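Side-chain contacts in A197 (Sulfolobus turreted icosahedral virus, PDB 2C0N), which probably acts as a virus-encoded glycosyltransferase of the GT-A fold, transferring a sugar from an activated donor to an acceptor: residues 86-91 with 97-102; 4-9 with 42-47; 75-80 with 161-166; 18-21 with 25-28. One frame throughout, in Å; residues are numbered along the deposited sequence.

Interaction 1: residues 86-91 with 97-102; sequences CGYYYL and YSVYRK
Tyr88, Tyr90 and Tyr97 form an aromatic cluster where the end of strand 84-88 meets the returning chain at 97-102. The backbones join through a single beta bridge at Tyr90 and Tyr97, whose CA atoms are 4.4 Å apart, and beyond it they diverge. The two flanking tyrosines turn their edges toward opposite faces of the Tyr97 ring. Tyr90 comes squarely over the ring, CD1 above its centre, with centroids 4.9 Å apart and planes at 79°. Tyr88 makes a more offset edge-to-face pair, its CD1 lying closer to Tyr97 CB than to the ring itself. The hydroxyls of Tyr88 and Tyr97 bond outside the contact, to the backbone oxygens of Phe109 and Pro182 respectively.

The tight part lies toward strand 84-88. Val99 CG2 presses on Tyr88 CE1 at 3.4 Å, while its CG1 sits over one face of that ring and also meets Cys86 CB. Ser98 CB stands almost over the centre of the Tyr89 ring, 14° off the normal, a CH-pi contact. On the other side, Tyr90 and Leu91 are partly exposed, and the leucine touches mainly with its branch ends: CD1 lies 3.6 Å from Tyr97 O, and CD2 reaches Ser98 CA.

Ser98 supplies the polar links inside the packing. Ser98 N bonds to Tyr89 O, and Ser98 OG, turned between its own backbone N and carbonyl carbon (chi1 54°), works both ways: it accepts from Tyr89 N at 3.1 Å and donates to an in-plane lone pair of Gly87 O at 2.9 Å.

Interaction 2: residues 4-9 with 42-47; sequences LFFIPS and EIALDM
Phe6 on strand 3-8 and Ala44 on helix 37-50 mark the closest approach of the two backbones, their CA atoms 6.3 Å apart, a short separation that the small alanine permits. No hydrogen bond spans the two segments; the contact is packing, and one ring carries its strand side. Phe6 CG lies anti to the carbonyl carbon (chi1 -74°), which directs the phenyl group to the helix. There the methyl of Ala44 bears on the near corner of the ring, with Ala44 CB 3.4 Å from Phe6 CD2 and 3.6 Å from Phe6 CG. The far end of the same ring lies under the helix backbone: Ala44 O stands over one face, 3.6 Å from Phe6 CZ. The phenyl group therefore meets methyl at its root and peptide at its tip. One turn on, Met47, present as selenomethionine, adds a looser touch, its CB 4.1 Å from Phe6 CE2 and oblique to the ring. Its chain bends at the selenium, and it also packs on Val29.

Other residues complete the surroundings of the phenyl group: Val29 of strand 28-31, Leu57 and Phe59 of strand 56-60, and Phe48 of the same helix. Strand 3-8 runs between strands 28-31 and 56-60, parallel to both, and helix 37-50 connects those two outer strands across it. The arrangement is that of a beta-alpha-beta crossover, whose helix lies on the middle strand, and it is consistent with the Rossmann-like N-terminal part of a GT-A glycosyltransferase.

Interaction 3: residues 75-80 with 161-166; sequences EAKFNE and RTYALS
Helix-on-sheet packing of the alpha/beta fold brings Lys77 of helix 71-80 over Tyr163 of strand 162-173, and a cation-pi contact joins the two elements. The lysine does not point its ammonium straight at the ring; it lays the outer half of its chain along one face. Lys77 CD stands 3.8 Å from the centroid of the Tyr163 ring, on the side of CG and CD1. Lys77 NZ hangs over the same face, 22° off the normal, and comes nearest to Tyr163 CZ at 3.6 Å. Bends at chi2 (-68°) and, more mildly, chi3 let the chain follow the ring from root to hydroxyl end. Nearer the helix, Lys77 CG touches Leu165 CD2 at 4.0 Å, and Leu165 reaches on to Lys73 and Val74. Tyr82 lines the neighbourhood too, meeting both the Tyr163 ring and Lys77.

The ammonium has a second hold within the helix. Three residues on, Glu80 offers the syn lone pair of OE1 to Lys77 NZ at 3.0 Å, a hydrogen-bonded salt bridge. With carboxylate and pi face both drawing on NZ, the end of the chain is probably held between helix and strand, and the positive charge is probably stabilised by both. The methylenes meanwhile give apolar contact, so one side chain supplies greasy packing below and electrostatic attraction at its tip.

Interaction 4: residues 18-21 with 25-28; sequences IDFL and DIEY
Leu21 O receives two hydrogen bonds: Ile26 N reaches it at 3.1 Å, nearly straight at 171° and in the carbonyl plane, and a water donates to it at 2.7 Å. The same water donates to Ile26 O at 2.8 Å, bridging the helix end to the chain that leaves it. The bond from Ile26 N belongs to a Schellman motif in which Asp25, with positive phi (55°), is the C-prime residue.

Apolar side chains also pack across the turn. Leu21 CD2 rests on Ile26 CG2 at 3.6 Å and also brushes Tyr28 CD2, while Leu21 CD1 stands over one face of the Tyr28 ring, 4.2 Å from its centroid and displaced toward the rim. Ile26, with CG1 anti to its carbonyl carbon, sends that branch to Phe20, where CG1 lies 3.9 Å from CE2.

The turn leads from helix 15-23 into strand 28-31, with Ile26 and Tyr28 packed on Phe5 of strand 3-8. Arg195 of the second subunit forms a salt bridge with Asp25 and bonds to Ile26 O, and Tyr28 pairs antiparallel with a strand of that subunit, so the sheet continues across the dimer interface.

Interactions 2 and 4 meet directly: Phe5 N bonds to Glu27 O at 2.9 Å, and Phe5 CD1 packs on Ile26 CG2 at 3.5 Å. Interactions 1 and 3 join likewise through neighbouring parallel strands, Cys86 N lying 2.8 Å from Tyr163 O. Between these two pairs there is no touch; interactions 1 and 2 have centres about 20 Å apart, on opposite sides of the chain's centre, yet share one large sheet. Interactions 2 and 4 both border the second subunit. The nickel ion is bound by His198 and His200, in a C-terminal histidine run that is probably a purification tag, and His198 of the second subunit packs on Glu27 of interaction 4.

Interaction 1: residues 86-91 with 97-102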
loop_
_atom_site.group_PDB
_atom_site.type_symbol
_atom_site.label_atom_id
_atom_site.label_comp_id
_atom_site.label_asym_id
_atom_site.label_seq_id
_atom_site.Cartn_x
_atom_site.Cartn_y
_atom_site.Cartn_z
ATOM N N CYS A 86 2.135 3.852 -24.465
ATOM C CA CYS A 86 0.961 3.205 -23.828
ATOM C C CYS A 86 1.230 1.730 -23.600
ATOM O O CYS A 86 1.784 1.076 -24.452
ATOM C CB CYS A 86 -0.240 3.274 -24.737
ATOM S SG CYS A 86 -0.642 4.939 -25.222
ATOM N N GLY A 87 0.818 1.243 -22.430
ATOM C CA GLY A 87 0.810 -0.175 -22.138
ATOM C C GLY A 87 -0.580 -0.810 -22.221
ATOM O O GLY A 87 -1.648 -0.139 -22.233
ATOM N N TYR A 88 -0.568 -2.124 -22.226
ATOM C CA TYR A 88 -1.777 -2.892 -22.408
ATOM C C TYR A 88 -2.287 -3.557 -21.189
ATOM O O TYR A 88 -1.554 -4.254 -20.507
ATOM C CB TYR A 88 -1.528 -4.002 -23.429
ATOM C CG TYR A 88 -1.537 -3.543 -24.857
ATOM C CD1 TYR A 88 -2.736 -3.511 -25.602
ATOM C CD2 TYR A 88 -0.377 -3.167 -25.474
ATOM C CE1 TYR A 88 -2.762 -3.099 -26.901
ATOM C CE2 TYR A 88 -0.378 -2.773 -26.804
ATOM C CZ TYR A 88 -1.574 -2.726 -27.511
ATOM O OH TYR A 88 -1.583 -2.360 -28.826
ATOM N N TYR A 89 -3.573 -3.360 -20.949
ATOM C CA TYR A 89 -4.373 -4.195 -20.068
ATOM C C TYR A 89 -5.796 -4.280 -20.648
ATOM O O TYR A 89 -6.216 -3.437 -21.453
ATOM C CB TYR A 89 -4.357 -3.642 -18.654
ATOM C CG TYR A 89 -4.875 -2.232 -18.535
ATOM C CD1 TYR A 89 -4.018 -1.150 -18.646
ATOM C CD2 TYR A 89 -6.218 -1.986 -18.280
ATOM C CE1 TYR A 89 -4.488 0.145 -18.557
ATOM C CE2 TYR A 89 -6.699 -0.664 -18.179
ATOM C CZ TYR A 89 -5.805 0.376 -18.313
ATOM O OH TYR A 89 -6.217 1.670 -18.235
ATOM N N TYR A 90 -6.506 -5.341 -20.283
ATOM C CA TYR A 90 -7.878 -5.540 -20.729
ATOM C C TYR A 90 -8.827 -4.745 -19.853
ATOM O O TYR A 90 -8.788 -4.838 -18.621
ATOM C CB TYR A 90 -8.285 -7.020 -20.700
ATOM C CG TYR A 90 -9.288 -7.290 -21.775
ATOM C CD1 TYR A 90 -8.856 -7.509 -23.069
ATOM C CD2 TYR A 90 -10.682 -7.265 -21.525
ATOM C CE1 TYR A 90 -9.745 -7.703 -24.108
ATOM C CE2 TYR A 90 -11.600 -7.473 -22.594
ATOM C CZ TYR A 90 -11.100 -7.705 -23.872
ATOM O OH TYR A 90 -11.913 -7.932 -24.970
ATOM N N LEU A 91 -9.717 -4.010 -20.499
ATOM C CA LEU A 91 -10.647 -3.133 -19.787
ATOM C C LEU A 91 -11.692 -3.918 -19.006
ATOM O O LEU A 91 -12.220 -4.950 -19.472
ATOM C CB LEU A 91 -11.307 -2.159 -20.771
ATOM C CG LEU A 91 -10.399 -1.181 -21.552
ATOM C CD1 LEU A 91 -11.137 -0.431 -22.635
ATOM C CD2 LEU A 91 -9.743 -0.173 -20.613
ATOM N N TYR A 97 -8.953 -3.809 -25.152
ATOM C CA TYR A 97 -7.734 -3.352 -24.503
ATOM C C TYR A 97 -7.701 -1.869 -24.310
ATOM O O TYR A 97 -8.452 -1.140 -24.929
ATOM C CB TYR A 97 -6.520 -3.768 -25.298
ATOM C CG TYR A 97 -6.278 -5.242 -25.230
ATOM C CD1 TYR A 97 -6.751 -6.095 -26.229
ATOM C CD2 TYR A 97 -5.570 -5.789 -24.183
ATOM C CE1 TYR A 97 -6.515 -7.467 -26.169
ATOM C CE2 TYR A 97 -5.337 -7.150 -24.103
ATOM C CZ TYR A 97 -5.812 -7.990 -25.085
ATOM O OH TYR A 97 -5.562 -9.351 -25.013
ATOM N N SER A 98 -6.798 -1.455 -23.427
ATOM C CA SER A 98 -6.642 -0.059 -23.001
ATOM C C SER A 98 -6.069 0.930 -24.011
ATOM O O SER A 98 -5.707 2.026 -23.612
ATOM C CB SER A 98 -5.699 -0.043 -21.819
ATOM O OG SER A 98 -4.480 -0.707 -22.170
ATOM N N VAL A 99 -5.939 0.569 -25.282
ATOM C CA VAL A 99 -5.428 1.495 -26.280
ATOM C C VAL A 99 -6.419 1.525 -27.410
ATOM O O VAL A 99 -7.133 0.555 -27.633
ATOM C CB VAL A 99 -4.026 1.102 -26.821
ATOM C CG1 VAL A 99 -3.053 0.851 -25.681
ATOM C CG2 VAL A 99 -4.113 -0.096 -27.689
ATOM N N TYR A 100 -6.484 2.643 -28.111
ATOM C CA TYR A 100 -7.425 2.756 -29.238
ATOM C C TYR A 100 -6.876 3.474 -30.446
ATOM O O TYR A 100 -6.018 4.355 -30.332
ATOM C CB TYR A 100 -8.711 3.424 -28.794
ATOM C CG TYR A 100 -8.541 4.844 -28.317
ATOM C CD1 TYR A 100 -8.540 5.913 -29.222
ATOM C CD2 TYR A 100 -8.410 5.132 -26.957
ATOM C CE1 TYR A 100 -8.401 7.210 -28.782
ATOM C CE2 TYR A 100 -8.271 6.434 -26.517
ATOM C CZ TYR A 100 -8.270 7.462 -27.427
ATOM O OH TYR A 100 -8.136 8.777 -26.999
ATOM N N ARG A 101 -7.369 3.058 -31.614
ATOM C CA ARG A 101 -7.256 3.853 -32.835
ATOM C C ARG A 101 -8.670 4.324 -33.151
ATOM O O ARG A 101 -9.083 5.362 -32.645
ATOM C CB ARG A 101 -6.597 3.061 -33.951
ATOM C CG ARG A 101 -5.135 2.781 -33.628
ATOM C CD ARG A 101 -4.468 1.889 -34.626
ATOM N NE ARG A 101 -4.989 0.540 -34.566
ATOM C CZ ARG A 101 -4.605 -0.465 -35.349
ATOM N NH1 ARG A 101 -3.676 -0.274 -36.289
ATOM N NH2 ARG A 101 -5.155 -1.666 -35.187
ATOM N N LYS A 102 -9.452 3.548 -33.894
ATOM C CA LYS A 102 -10.849 3.934 -34.155
ATOM C C LYS A 102 -11.739 3.538 -32.988
ATOM O O LYS A 102 -12.736 4.204 -32.704
ATOM C CB LYS A 102 -11.371 3.331 -35.463
ATOM C CG LYS A 102 -10.758 3.956 -36.708
ATOM C CD LYS A 102 -11.756 4.073 -37.862
ATOM C CE LYS A 102 -11.128 4.727 -39.098
ATOM N NZ LYS A 102 -12.123 5.085 -40.165
#

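Interaction 2: residues 4-9 with 42-47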
loop_
_atom_site.group_PDB
_atom_site.type_symbol
_atom_site.label_atom_id
_atom_site.label_comp_id
_atom_site.label_asym_id
_atom_site.label_seq_id
_atom_site.Cartn_x
_atom_site.Cartn_y
_atom_site.Cartn_z
ATOM N N LEU A 4 8.634 8.982 -12.633
ATOM C CA LEU A 4 7.829 9.167 -11.460
ATOM C C LEU A 4 6.417 8.672 -11.763
ATOM O O LEU A 4 5.718 9.200 -12.661
ATOM C CB LEU A 4 7.796 10.631 -11.047
ATOM C CG LEU A 4 7.165 10.952 -9.692
ATOM C CD1 LEU A 4 7.774 10.099 -8.603
ATOM C CD2 LEU A 4 7.367 12.393 -9.388
ATOM N N PHE A 5 6.017 7.642 -11.019
ATOM C CA PHE A 5 4.688 7.056 -11.163
ATOM C C PHE A 5 3.641 7.828 -10.350
ATOM O O PHE A 5 3.823 8.070 -9.184
ATOM C CB PHE A 5 4.684 5.594 -10.724
ATOM C CG PHE A 5 5.284 4.672 -11.727
ATOM C CD1 PHE A 5 6.658 4.659 -11.925
ATOM C CD2 PHE A 5 4.500 3.835 -12.487
ATOM C CE1 PHE A 5 7.222 3.822 -12.867
ATOM C CE2 PHE A 5 5.049 2.997 -13.433
ATOM C CZ PHE A 5 6.433 2.992 -13.607
ATOM N N PHE A 6 2.526 8.160 -10.970
ATOM C CA PHE A 6 1.423 8.788 -10.263
ATOM C C PHE A 6 0.269 7.819 -10.337
ATOM O O PHE A 6 -0.148 7.415 -11.427
ATOM C CB PHE A 6 1.064 10.125 -10.885
ATOM C CG PHE A 6 2.058 11.223 -10.572
ATOM C CD1 PHE A 6 3.209 11.346 -11.305
ATOM C CD2 PHE A 6 1.850 12.078 -9.505
ATOM C CE1 PHE A 6 4.144 12.325 -11.004
ATOM C CE2 PHE A 6 2.766 13.055 -9.193
ATOM C CZ PHE A 6 3.902 13.184 -9.931
ATOM N N ILE A 7 -0.223 7.438 -9.163
ATOM C CA ILE A 7 -1.226 6.410 -9.030
ATOM C C ILE A 7 -2.500 7.022 -8.426
ATOM O O ILE A 7 -2.542 7.248 -7.230
ATOM C CB ILE A 7 -0.684 5.258 -8.152
ATOM C CG1 ILE A 7 0.573 4.638 -8.794
ATOM C CG2 ILE A 7 -1.854 4.251 -7.863
ATOM C CD1 ILE A 7 1.491 3.822 -7.828
ATOM N N PRO A 8 -3.539 7.295 -9.249
ATOM C CA PRO A 8 -4.814 7.823 -8.733
ATOM C C PRO A 8 -5.465 6.754 -7.876
ATOM O O PRO A 8 -5.617 5.630 -8.348
ATOM C CB PRO A 8 -5.639 8.065 -10.005
ATOM C CG PRO A 8 -4.720 8.016 -11.101
ATOM C CD PRO A 8 -3.542 7.212 -10.712
ATOM N N SER A 9 -5.740 7.043 -6.624
ATOM C CA SER A 9 -6.422 6.047 -5.790
ATOM C C SER A 9 -7.728 6.539 -5.231
ATOM O O SER A 9 -8.040 7.730 -5.328
ATOM C CB SER A 9 -5.499 5.606 -4.662
ATOM O OG SER A 9 -5.637 6.469 -3.591
ATOM N N GLU A 42 -4.595 16.229 -12.885
ATOM C CA GLU A 42 -4.067 17.583 -12.956
ATOM C C GLU A 42 -3.095 17.887 -11.824
ATOM O O GLU A 42 -2.104 18.546 -12.024
ATOM C CB GLU A 42 -5.198 18.597 -12.932
ATOM C CG GLU A 42 -4.802 19.956 -13.468
ATOM C CD GLU A 42 -4.603 19.928 -14.942
ATOM O OE1 GLU A 42 -5.530 19.526 -15.653
ATOM O OE2 GLU A 42 -3.496 20.245 -15.392
ATOM N N ILE A 43 -3.428 17.476 -10.606
ATOM C CA ILE A 43 -2.522 17.604 -9.470
ATOM C C ILE A 43 -1.207 16.909 -9.788
ATOM O O ILE A 43 -0.131 17.464 -9.561
ATOM C CB ILE A 43 -3.159 16.976 -8.215
ATOM C CG1 ILE A 43 -4.290 17.864 -7.709
ATOM C CG2 ILE A 43 -2.117 16.744 -7.083
ATOM C CD1 ILE A 43 -5.173 17.204 -6.716
ATOM N N ALA A 44 -1.296 15.695 -10.329
ATOM C CA ALA A 44 -0.095 14.924 -10.724
ATOM C C ALA A 44 0.790 15.727 -11.674
ATOM O O ALA A 44 1.975 15.858 -11.414
ATOM C CB ALA A 44 -0.474 13.639 -11.367
ATOM N N LEU A 45 0.209 16.243 -12.768
ATOM C CA LEU A 45 0.928 17.126 -13.715
ATOM C C LEU A 45 1.607 18.325 -13.038
ATOM O O LEU A 45 2.765 18.612 -13.279
ATOM C CB LEU A 45 -0.018 17.629 -14.799
ATOM C CG LEU A 45 0.596 18.482 -15.911
ATOM C CD1 LEU A 45 1.797 17.779 -16.569
ATOM C CD2 LEU A 45 -0.453 18.866 -16.960
ATOM N N ASP A 46 0.885 19.019 -12.172
ATOM C CA ASP A 46 1.468 20.128 -11.418
ATOM C C ASP A 46 2.669 19.742 -10.560
ATOM O O ASP A 46 3.661 20.470 -10.504
ATOM C CB ASP A 46 0.421 20.739 -10.512
ATOM C CG ASP A 46 -0.591 21.548 -11.265
ATOM O OD1 ASP A 46 -0.363 21.855 -12.444
ATOM O OD2 ASP A 46 -1.632 21.879 -10.648
HETATM N N MSE A 47 2.542 18.655 -9.823
HETATM C CA MSE A 47 3.640 18.171 -9.004
HETATM C C MSE A 47 4.824 17.730 -9.897
HETATM O O MSE A 47 5.954 18.126 -9.675
HETATM C CB MSE A 47 3.188 17.005 -8.139
HETATM C CG MSE A 47 2.206 17.398 -6.994
HETATM SE SE MSE A 47 1.632 15.790 -6.060
HETATM C CE MSE A 47 3.404 15.300 -5.324
#

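Interaction 3: residues 75-80 with 161-166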
loop_
_atom_site.group_PDB
_atom_site.type_symbol
_atom_site.label_atom_id
_atom_site.label_comp_id
_atom_site.label_asym_id
_atom_site.label_seq_id
_atom_site.Cartn_x
_atom_site.Cartn_y
_atom_site.Cartn_z
ATOM N N GLU A 75 11.924 4.268 -23.215
ATOM C CA GLU A 75 12.870 5.350 -23.460
ATOM C C GLU A 75 13.247 5.478 -24.926
ATOM O O GLU A 75 13.357 6.584 -25.429
ATOM C CB GLU A 75 14.146 5.188 -22.623
ATOM C CG GLU A 75 15.124 6.373 -22.767
ATOM C CD GLU A 75 16.299 6.305 -21.809
ATOM O OE1 GLU A 75 16.452 5.296 -21.095
ATOM O OE2 GLU A 75 17.074 7.275 -21.762
ATOM N N ALA A 76 13.449 4.341 -25.592
ATOM C CA ALA A 76 13.751 4.336 -27.012
ATOM C C ALA A 76 12.659 5.049 -27.811
ATOM O O ALA A 76 12.962 5.863 -28.705
ATOM C CB ALA A 76 13.944 2.923 -27.504
ATOM N N LYS A 77 11.402 4.770 -27.504
ATOM C CA LYS A 77 10.289 5.412 -28.225
ATOM C C LYS A 77 10.293 6.924 -28.008
ATOM O O LYS A 77 10.120 7.666 -28.960
ATOM C CB LYS A 77 8.924 4.797 -27.880
ATOM C CG LYS A 77 8.678 3.471 -28.532
ATOM C CD LYS A 77 8.535 3.597 -30.063
ATOM C CE LYS A 77 9.039 2.330 -30.720
ATOM N NZ LYS A 77 9.024 2.385 -32.179
ATOM N N PHE A 78 10.547 7.393 -26.792
ATOM C CA PHE A 78 10.638 8.846 -26.551
ATOM C C PHE A 78 11.813 9.462 -27.357
ATOM O O PHE A 78 11.683 10.545 -27.918
ATOM C CB PHE A 78 10.866 9.157 -25.076
ATOM C CG PHE A 78 9.676 8.886 -24.191
ATOM C CD1 PHE A 78 8.368 9.045 -24.648
ATOM C CD2 PHE A 78 9.866 8.475 -22.878
ATOM C CE1 PHE A 78 7.268 8.813 -23.781
ATOM C CE2 PHE A 78 8.792 8.253 -22.039
ATOM C CZ PHE A 78 7.486 8.415 -22.502
ATOM N N ASN A 79 12.938 8.757 -27.390
ATOM C CA ASN A 79 14.137 9.235 -28.105
ATOM C C ASN A 79 13.832 9.353 -29.592
ATOM O O ASN A 79 14.361 10.218 -30.269
ATOM C CB ASN A 79 15.289 8.249 -27.970
ATOM C CG ASN A 79 15.878 8.163 -26.549
ATOM O OD1 ASN A 79 15.790 9.100 -25.742
ATOM N ND2 ASN A 79 16.553 7.043 -26.276
ATOM N N GLU A 80 12.979 8.463 -30.090
ATOM C CA GLU A 80 12.590 8.444 -31.492
ATOM C C GLU A 80 11.584 9.524 -31.842
ATOM O O GLU A 80 11.328 9.783 -33.026
ATOM C CB GLU A 80 12.018 7.082 -31.849
ATOM C CG GLU A 80 13.020 5.967 -31.611
ATOM C CD GLU A 80 12.419 4.560 -31.642
ATOM O OE1 GLU A 80 11.190 4.416 -31.784
ATOM O OE2 GLU A 80 13.224 3.595 -31.552
ATOM N N ARG A 161 2.114 12.488 -30.042
ATOM C CA ARG A 161 2.544 11.369 -30.871
ATOM C C ARG A 161 2.666 10.175 -29.927
ATOM O O ARG A 161 3.445 10.198 -28.974
ATOM C CB ARG A 161 3.817 11.740 -31.603
ATOM C CG ARG A 161 3.479 12.869 -32.616
ATOM C CD ARG A 161 4.480 13.182 -33.612
ATOM N NE ARG A 161 5.816 13.372 -33.053
ATOM C CZ ARG A 161 6.718 14.237 -33.511
ATOM N NH1 ARG A 161 6.442 15.060 -34.523
ATOM N NH2 ARG A 161 7.903 14.287 -32.926
ATOM N N THR A 162 1.819 9.174 -30.173
ATOM C CA THR A 162 1.529 8.102 -29.233
ATOM C C THR A 162 1.824 6.698 -29.824
ATOM O O THR A 162 1.431 6.392 -30.940
ATOM C CB THR A 162 0.073 8.165 -28.726
ATOM O OG1 THR A 162 -0.206 9.485 -28.235
ATOM C CG2 THR A 162 -0.167 7.149 -27.580
ATOM N N TYR A 163 2.536 5.872 -29.051
ATOM C CA TYR A 163 2.920 4.503 -29.472
ATOM C C TYR A 163 2.507 3.517 -28.395
ATOM O O TYR A 163 2.714 3.787 -27.201
ATOM C CB TYR A 163 4.427 4.418 -29.642
ATOM C CG TYR A 163 4.845 3.287 -30.511
ATOM C CD1 TYR A 163 5.174 2.055 -29.973
ATOM C CD2 TYR A 163 4.911 3.440 -31.894
ATOM C CE1 TYR A 163 5.538 1.001 -30.771
ATOM C CE2 TYR A 163 5.296 2.372 -32.715
ATOM C CZ TYR A 163 5.607 1.157 -32.124
ATOM O OH TYR A 163 5.976 0.077 -32.883
ATOM N N ALA A 164 1.920 2.401 -28.820
ATOM C CA ALA A 164 1.553 1.285 -27.930
ATOM C C ALA A 164 2.605 0.177 -28.089
ATOM O O ALA A 164 2.933 -0.225 -29.204
ATOM C CB ALA A 164 0.176 0.767 -28.267
ATOM N N LEU A 165 3.198 -0.231 -26.967
ATOM C CA LEU A 165 4.191 -1.315 -26.943
ATOM C C LEU A 165 3.572 -2.599 -26.454
ATOM O O LEU A 165 3.089 -2.662 -25.334
ATOM C CB LEU A 165 5.361 -0.986 -26.011
ATOM C CG LEU A 165 6.295 0.171 -26.388
ATOM C CD1 LEU A 165 7.240 0.444 -25.260
ATOM C CD2 LEU A 165 7.076 -0.113 -27.649
ATOM N N SER A 166 3.612 -3.647 -27.264
ATOM C CA SER A 166 3.187 -4.951 -26.804
ATOM C C SER A 166 3.997 -5.500 -25.621
ATOM O O SER A 166 3.536 -6.418 -24.916
ATOM C CB SER A 166 3.205 -5.950 -27.931
ATOM O OG SER A 166 4.535 -6.160 -28.343
#

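Interaction 4: residues 18-21 with 25-28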
loop_
_atom_site.group_PDB
_atom_site.type_symbol
_atom_site.label_atom_id
_atom_site.label_comp_id
_atom_site.label_asym_id
_atom_site.label_seq_id
_atom_site.Cartn_x
_atom_site.Cartn_y
_atom_site.Cartn_z
ATOM N N ILE A 18 1.175 -3.009 -4.394
ATOM C CA ILE A 18 2.229 -2.797 -3.419
ATOM C C ILE A 18 3.423 -3.651 -3.746
ATOM O O ILE A 18 4.579 -3.177 -3.704
ATOM C CB ILE A 18 1.741 -3.061 -2.020
ATOM C CG1 ILE A 18 0.637 -2.078 -1.696
ATOM C CG2 ILE A 18 2.872 -2.888 -0.968
ATOM C CD1 ILE A 18 0.018 -2.362 -0.387
ATOM N N ASP A 19 3.171 -4.912 -4.088
ATOM C CA ASP A 19 4.273 -5.835 -4.421
ATOM C C ASP A 19 5.071 -5.386 -5.633
ATOM O O ASP A 19 6.315 -5.412 -5.615
ATOM C CB ASP A 19 3.734 -7.248 -4.616
ATOM C CG ASP A 19 4.771 -8.301 -4.351
ATOM O OD1 ASP A 19 5.623 -8.128 -3.431
ATOM O OD2 ASP A 19 4.745 -9.291 -5.093
ATOM N N PHE A 20 4.368 -4.950 -6.674
ATOM C CA PHE A 20 5.014 -4.397 -7.842
ATOM C C PHE A 20 5.877 -3.184 -7.450
ATOM O O PHE A 20 7.030 -3.058 -7.901
ATOM C CB PHE A 20 3.958 -3.954 -8.873
ATOM C CG PHE A 20 4.499 -3.041 -9.919
ATOM C CD1 PHE A 20 5.253 -3.550 -10.957
ATOM C CD2 PHE A 20 4.321 -1.691 -9.831
ATOM C CE1 PHE A 20 5.749 -2.699 -11.967
ATOM C CE2 PHE A 20 4.795 -0.869 -10.807
ATOM C CZ PHE A 20 5.524 -1.366 -11.856
ATOM N N LEU A 21 5.310 -2.286 -6.642
ATOM C CA LEU A 21 6.032 -1.069 -6.199
ATOM C C LEU A 21 7.322 -1.365 -5.436
ATOM O O LEU A 21 8.378 -0.723 -5.706
ATOM C CB LEU A 21 5.118 -0.136 -5.411
ATOM C CG LEU A 21 3.930 0.443 -6.174
ATOM C CD1 LEU A 21 3.096 1.270 -5.205
ATOM C CD2 LEU A 21 4.399 1.316 -7.356
ATOM N N ASP A 25 11.373 -1.159 -7.010
ATOM C CA ASP A 25 12.020 0.058 -6.504
ATOM C C ASP A 25 11.419 1.324 -7.128
ATOM O O ASP A 25 12.099 2.282 -7.394
ATOM C CB ASP A 25 13.514 -0.027 -6.758
ATOM C CG ASP A 25 14.328 0.959 -5.928
ATOM O OD1 ASP A 25 13.804 1.514 -4.942
ATOM O OD2 ASP A 25 15.519 1.152 -6.271
ATOM N N ILE A 26 10.099 1.329 -7.254
ATOM C CA ILE A 26 9.404 2.372 -8.002
ATOM C C ILE A 26 9.334 3.637 -7.158
ATOM O O ILE A 26 9.108 3.560 -5.937
ATOM C CB ILE A 26 7.977 1.925 -8.290
ATOM C CG1 ILE A 26 7.978 0.683 -9.168
ATOM C CG2 ILE A 26 7.138 3.076 -8.872
ATOM C CD1 ILE A 26 8.502 0.860 -10.573
ATOM N N GLU A 27 9.541 4.784 -7.805
ATOM C CA GLU A 27 9.298 6.092 -7.192
ATOM C C GLU A 27 7.906 6.575 -7.608
ATOM O O GLU A 27 7.547 6.518 -8.790
ATOM C CB GLU A 27 10.351 7.096 -7.620
ATOM C CG GLU A 27 11.724 6.750 -7.073
ATOM C CD GLU A 27 12.717 7.790 -7.431
ATOM O OE1 GLU A 27 13.297 7.703 -8.531
ATOM O OE2 GLU A 27 12.909 8.712 -6.631
ATOM N N TYR A 28 7.108 7.005 -6.631
ATOM C CA TYR A 28 5.705 7.264 -6.906
ATOM C C TYR A 28 5.110 8.319 -6.010
ATOM O O TYR A 28 5.656 8.668 -4.952
ATOM C CB TYR A 28 4.894 5.964 -6.749
ATOM C CG TYR A 28 5.026 5.347 -5.353
ATOM C CD1 TYR A 28 4.287 5.851 -4.296
ATOM C CD2 TYR A 28 5.871 4.280 -5.101
ATOM C CE1 TYR A 28 4.350 5.306 -3.037
ATOM C CE2 TYR A 28 5.955 3.718 -3.811
ATOM C CZ TYR A 28 5.187 4.244 -2.794
ATOM O OH TYR A 28 5.254 3.733 -1.516
HETATM O O HOH W 1 8.932 1.426 -4.124
#